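Local coordinates for protein phosphinothricin N-acetyltransferase (Brucella ovis, PDB 5DWM) that probably transfers acetyl groups from acetyl-CoA to an amine such as that of phosphinothricin, as a member of the GNAT acyltransferase superfamily, at residues A[57-65]-A[112-122]. Numbering follows the deposited sequence.
Unlike the reference sequence in segment 57-65: Gly59 (reference Ser).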
ATOM      1  N   ASP A  57      -5.649   4.673 -18.943  1.00 20.85           N
ATOM      2  CA  ASP A  57      -5.814   3.362 -19.567  1.00 24.26           C
ATOM      3  C   ASP A  57      -6.527   2.391 -18.638  1.00 24.11           C
ATOM      4  O   ASP A  57      -7.282   1.529 -19.102  1.00 25.38           O
ATOM      5  CB  ASP A  57      -4.448   2.793 -19.962  1.00 28.52           C
ATOM      6  CG  ASP A  57      -3.810   3.542 -21.117  1.00 35.19           C
ATOM      7  OD1 ASP A  57      -4.508   4.340 -21.775  1.00 37.20           O
ATOM      8  OD2 ASP A  57      -2.605   3.321 -21.373  1.00 38.21           O
ATOM      9  N   GLN A  58      -6.300   2.511 -17.328  1.00 21.98           N
ATOM     10  CA  GLN A  58      -6.982   1.654 -16.364  0.54 21.67           C
ATOM     11  C   GLN A  58      -8.443   2.033 -16.173  1.00 22.02           C
ATOM     12  O   GLN A  58      -9.211   1.230 -15.629  1.00 23.40           O
ATOM     13  CB  GLN A  58      -6.271   1.707 -15.012  0.54 21.73           C
ATOM     14  CG  GLN A  58      -4.917   1.031 -14.983  0.54 23.20           C
ATOM     15  CD  GLN A  58      -4.205   1.260 -13.670  0.54 23.86           C
ATOM     16  OE1 GLN A  58      -3.924   2.398 -13.295  0.54 23.85           O
ATOM     17  NE2 GLN A  58      -3.925   0.182 -12.952  0.54 24.16           N
ATOM     18  N   GLY A  59      -8.846   3.220 -16.608  1.00 20.50           N
ATOM     19  CA  GLY A  59     -10.213   3.674 -16.476  1.00 20.08           C
ATOM     20  C   GLY A  59     -10.485   4.655 -15.355  1.00 19.04           C
ATOM     21  O   GLY A  59     -11.655   4.980 -15.111  1.00 20.06           O
ATOM     22  N   PHE A  60      -9.448   5.150 -14.679  1.00 17.44           N
ATOM     23  CA  PHE A  60      -9.640   6.002 -13.518  1.00 16.34           C
ATOM     24  C   PHE A  60      -9.845   7.454 -13.936  1.00 16.81           C
ATOM     25  O   PHE A  60      -9.274   7.908 -14.931  1.00 19.01           O
ATOM     26  CB  PHE A  60      -8.424   5.921 -12.598  1.00 16.57           C
ATOM     27  CG  PHE A  60      -8.349   4.638 -11.813  1.00 15.38           C
ATOM     28  CD1 PHE A  60      -9.232   4.402 -10.776  1.00 16.12           C
ATOM     29  CD2 PHE A  60      -7.398   3.672 -12.109  1.00 16.60           C
ATOM     30  CE1 PHE A  60      -9.186   3.215 -10.050  1.00 16.59           C
ATOM     31  CE2 PHE A  60      -7.340   2.478 -11.381  1.00 17.59           C
ATOM     32  CZ  PHE A  60      -8.237   2.257 -10.349  1.00 16.81           C
ATOM     33  N   PRO A  61     -10.644   8.198 -13.179  1.00 17.95           N
ATOM     34  CA  PRO A  61     -10.840   9.618 -13.479  1.00 18.05           C
ATOM     35  C   PRO A  61      -9.640  10.447 -13.056  1.00 16.90           C
ATOM     36  O   PRO A  61      -8.974  10.167 -12.055  1.00 18.64           O
ATOM     37  CB  PRO A  61     -12.058   9.988 -12.626  1.00 19.57           C
ATOM     38  CG  PRO A  61     -11.997   9.056 -11.479  1.00 19.98           C
ATOM     39  CD  PRO A  61     -11.479   7.752 -12.048  1.00 18.92           C
ATOM     40  N   ILE A  62      -9.378  11.486 -13.846  1.00 16.14           N
ATOM     41  CA  ILE A  62      -8.312  12.447 -13.587  1.00 15.08           C
ATOM     42  C   ILE A  62      -8.920  13.821 -13.788  1.00 15.73           C
ATOM     43  O   ILE A  62      -9.423  14.121 -14.878  1.00 17.50           O
ATOM     44  CB  ILE A  62      -7.109  12.264 -14.530  1.00 17.04           C
ATOM     45  CG1 ILE A  62      -6.619  10.813 -14.542  1.00 18.32           C
ATOM     46  CG2 ILE A  62      -5.986  13.189 -14.118  1.00 17.81           C
ATOM     47  CD1 ILE A  62      -5.586  10.543 -15.627  1.00 19.62           C
ATOM     48  N   LEU A  63      -8.876  14.648 -12.748  1.00 16.61           N
ATOM     49  CA  LEU A  63      -9.591  15.911 -12.717  1.00 16.82           C
ATOM     50  C   LEU A  63      -8.635  17.069 -12.477  1.00 16.87           C
ATOM     51  O   LEU A  63      -7.606  16.925 -11.811  1.00 17.61           O
ATOM     52  CB  LEU A  63     -10.626  15.900 -11.598  1.00 17.88           C
ATOM     53  CG  LEU A  63     -11.649  14.771 -11.639  1.00 18.94           C
ATOM     54  CD1 LEU A  63     -12.513  14.854 -10.395  1.00 19.12           C
ATOM     55  CD2 LEU A  63     -12.498  14.862 -12.905  1.00 19.91           C
ATOM     56  N   VAL A  64      -8.998  18.229 -13.016  1.00 16.60           N
ATOM     57  CA  VAL A  64      -8.264  19.460 -12.766  1.00 16.89           C
ATOM     58  C   VAL A  64      -9.235  20.550 -12.339  1.00 18.22           C
ATOM     59  O   VAL A  64     -10.410  20.544 -12.712  1.00 18.56           O
ATOM     60  CB  VAL A  64      -7.419  19.922 -13.976  1.00 17.96           C
ATOM     61  CG1 VAL A  64      -6.380  18.863 -14.330  1.00 18.30           C
ATOM     62  CG2 VAL A  64      -8.302  20.258 -15.169  1.00 20.55           C
ATOM     63  N   ALA A  65      -8.728  21.494 -11.549  1.00 17.15           N
ATOM     64  CA  ALA A  65      -9.460  22.698 -11.187  1.00 17.98           C
ATOM     65  C   ALA A  65      -8.843  23.856 -11.950  1.00 20.03           C
ATOM     66  O   ALA A  65      -7.625  24.055 -11.895  1.00 20.01           O
ATOM     67  CB  ALA A  65      -9.354  22.962  -9.685  1.00 18.78           C
ATOM     68  N   GLU A 112     -15.888  16.055  -6.443  1.00 20.66           N
ATOM     69  CA  GLU A 112     -16.165  15.528  -7.776  1.00 19.85           C
ATOM     70  C   GLU A 112     -15.500  14.171  -7.983  1.00 19.51           C
ATOM     71  O   GLU A 112     -16.078  13.284  -8.627  1.00 19.65           O
ATOM     72  CB  GLU A 112     -15.759  16.541  -8.849  1.00 20.96           C
ATOM     73  CG  GLU A 112     -16.082  16.121 -10.284  1.00 21.56           C
ATOM     74  CD  GLU A 112     -17.567  15.899 -10.536  1.00 24.55           C
ATOM     75  OE1 GLU A 112     -17.907  15.152 -11.483  1.00 26.61           O
ATOM     76  OE2 GLU A 112     -18.393  16.466  -9.790  1.00 26.47           O
ATOM     77  N   LEU A 113     -14.295  13.977  -7.427  1.00 19.30           N
ATOM     78  CA  LEU A 113     -13.640  12.677  -7.528  1.00 18.79           C
ATOM     79  C   LEU A 113     -14.467  11.593  -6.845  1.00 19.49           C
ATOM     80  O   LEU A 113     -14.630  10.493  -7.388  1.00 18.59           O
ATOM     81  CB  LEU A 113     -12.241  12.749  -6.920  1.00 18.52           C
ATOM     82  CG  LEU A 113     -11.360  11.537  -7.208  1.00 18.57           C
ATOM     83  CD1 LEU A 113     -10.898  11.533  -8.650  1.00 20.39           C
ATOM     84  CD2 LEU A 113     -10.166  11.504  -6.272  1.00 18.63           C
ATOM     85  N   ILE A 114     -15.007  11.897  -5.655  1.00 18.95           N
ATOM     86  CA  ILE A 114     -15.897  10.964  -4.965  1.00 18.98           C
ATOM     87  C   ILE A 114     -17.077  10.599  -5.852  1.00 19.16           C
ATOM     88  O   ILE A 114     -17.457   9.425  -5.955  1.00 19.19           O
ATOM     89  CB  ILE A 114     -16.357  11.555  -3.615  1.00 18.96           C
ATOM     90  CG1 ILE A 114     -15.188  11.651  -2.629  1.00 19.72           C
ATOM     91  CG2 ILE A 114     -17.512  10.743  -3.027  1.00 20.15           C
ATOM     92  CD1 ILE A 114     -15.518  12.483  -1.391  1.00 20.92           C
ATOM     93  N   ALA A 115     -17.680  11.600  -6.504  1.00 19.72           N
ATOM     94  CA  ALA A 115     -18.805  11.333  -7.399  1.00 19.85           C
ATOM     95  C   ALA A 115     -18.406  10.410  -8.549  1.00 21.08           C
ATOM     96  O   ALA A 115     -19.133   9.467  -8.875  1.00 22.22           O
ATOM     97  CB  ALA A 115     -19.402  12.642  -7.931  1.00 19.44           C
ATOM     98  N   ARG A 116     -17.250  10.660  -9.174  1.00 20.57           N
ATOM     99  CA  ARG A 116     -16.843   9.842 -10.310  0.50 20.31           C
ATOM    100  C   ARG A 116     -16.502   8.419  -9.876  1.00 20.36           C
ATOM    101  O   ARG A 116     -16.870   7.453 -10.556  1.00 20.95           O
ATOM    102  CB  ARG A 116     -15.670  10.503 -11.036  0.50 20.51           C
ATOM    103  CG  ARG A 116     -16.011  11.844 -11.698  0.50 21.00           C
ATOM    104  CD  ARG A 116     -16.833  11.645 -12.961  0.50 21.78           C
ATOM    105  NE  ARG A 116     -16.113  10.857 -13.956  0.50 21.99           N
ATOM    106  CZ  ARG A 116     -15.280  11.365 -14.859  0.50 22.46           C
ATOM    107  NH1 ARG A 116     -15.067  12.672 -14.905  0.50 22.28           N
ATOM    108  NH2 ARG A 116     -14.669  10.566 -15.722  0.50 23.91           N
ATOM    109  N   ILE A 117     -15.802   8.269  -8.748  1.00 19.72           N
ATOM    110  CA  ILE A 117     -15.442   6.942  -8.251  1.00 20.30           C
ATOM    111  C   ILE A 117     -16.679   6.165  -7.823  1.00 20.77           C
ATOM    112  O   ILE A 117     -16.773   4.945  -8.038  1.00 21.06           O
ATOM    113  CB  ILE A 117     -14.416   7.081  -7.113  1.00 20.98           C
ATOM    114  CG1 ILE A 117     -13.053   7.414  -7.709  1.00 22.61           C
ATOM    115  CG2 ILE A 117     -14.345   5.794  -6.282  1.00 22.97           C
ATOM    116  CD1 ILE A 117     -12.546   6.331  -8.651  1.00 24.37           C
ATOM    117  N   SER A 118     -17.641   6.851  -7.196  1.00 21.16           N
ATOM    118  CA  SER A 118     -18.888   6.197  -6.824  0.62 21.25           C
ATOM    119  C   SER A 118     -19.627   5.702  -8.059  1.00 20.68           C
ATOM    120  O   SER A 118     -20.147   4.577  -8.073  1.00 22.56           O
ATOM    121  CB  SER A 118     -19.753   7.166  -6.017  0.62 22.27           C
ATOM    122  OG  SER A 118     -20.908   6.531  -5.500  0.62 23.62           O
ATOM    123  N   ALA A 119     -19.663   6.521  -9.116  1.00 21.21           N
ATOM    124  CA  ALA A 119     -20.377   6.125 -10.325  1.00 21.31           C
ATOM    125  C   ALA A 119     -19.752   4.897 -10.973  1.00 21.82           C
ATOM    126  O   ALA A 119     -20.442   4.152 -11.677  1.00 23.13           O
ATOM    127  CB  ALA A 119     -20.454   7.296 -11.308  1.00 22.92           C
ATOM    128  N   LEU A 120     -18.460   4.661 -10.737  1.00 21.12           N
ATOM    129  CA  LEU A 120     -17.781   3.493 -11.282  1.00 21.86           C
ATOM    130  C   LEU A 120     -18.021   2.221 -10.471  1.00 23.07           C
ATOM    131  O   LEU A 120     -17.643   1.137 -10.930  1.00 23.54           O
ATOM    132  CB  LEU A 120     -16.279   3.771 -11.426  1.00 22.20           C
ATOM    133  CG  LEU A 120     -15.881   4.784 -12.504  1.00 22.12           C
ATOM    134  CD1 LEU A 120     -14.408   5.164 -12.401  1.00 22.22           C
ATOM    135  CD2 LEU A 120     -16.204   4.272 -13.908  1.00 22.60           C
ATOM    136  N   GLY A 121     -18.641   2.317  -9.297  1.00 22.14           N
ATOM    137  CA  GLY A 121     -19.021   1.142  -8.537  1.00 20.83           C
ATOM    138  C   GLY A 121     -18.072   0.730  -7.433  1.00 19.72           C
ATOM    139  O   GLY A 121     -18.243  -0.359  -6.864  1.00 19.74           O
ATOM    140  N   PHE A 122     -17.083   1.558  -7.111  1.00 18.54           N
ATOM    141  CA  PHE A 122     -16.197   1.261  -6.001  1.00 17.81           C
ATOM    142  C   PHE A 122     -16.956   1.305  -4.677  1.00 16.45           C
ATOM    143  O   PHE A 122     -17.996   1.956  -4.538  1.00 18.47           O
ATOM    144  CB  PHE A 122     -15.010   2.226  -5.982  1.00 16.29           C
ATOM    145  CG  PHE A 122     -13.993   1.939  -7.045  1.00 16.73           C
ATOM    146  CD1 PHE A 122     -12.947   1.063  -6.795  1.00 17.09           C
ATOM    147  CD2 PHE A 122     -14.095   2.513  -8.299  1.00 17.26           C
ATOM    148  CE1 PHE A 122     -12.016   0.776  -7.780  1.00 17.72           C
ATOM    149  CE2 PHE A 122     -13.166   2.237  -9.279  1.00 17.94           C
ATOM    150  CZ  PHE A 122     -12.134   1.364  -9.027  1.00 18.11           C
TER
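Pro61 sits as a knob in a hollow walled by Leu113, Arg116, Ile117 and Leu120. Its CG lies 3.9 Å from Leu113 CD1, its CD meets Ile117 CD1 at 3.8 Å, and Leu120 CD1 meets the same CD tip to tip at 3.9 Å. The general lesson is that residues spaced i, i+3, i+4 and i+7 turn to one side and frame a hole that a single ring can fill. Arg116 doubles back (chi2 -74°, chi3 -61°), bringing one guanidinium face over Pro61 CB, which sits toward its rim, while NH1 forms a salt bridge with Asp14 of strand 11-14. Two residues on, inside the strand, Leu63 is the second bump: its CD1 lies against the helix backbone, 3.6 Å from Leu113 N, and against Glu112 CG at 3.8 Å. At the other end Phe60 and Phe122 lie nearly parallel but slid apart, planes at 28°, touching through Phe60 CE1 and Phe122 CZ at 3.6 Å; Ile117 CD1 comes to the edge of the Phe60 ring. No hydrogen bond crosses the contact, which is held by van der Waals fit. The axes of strand 62-65 and helix segment 112-119 run nearly antiparallel, 9.6 Å apart, a helix layered on the central GNAT sheet, with the Leu113 side chain about 5 Å from that of Ile94, an acetyl-CoA-binding residue.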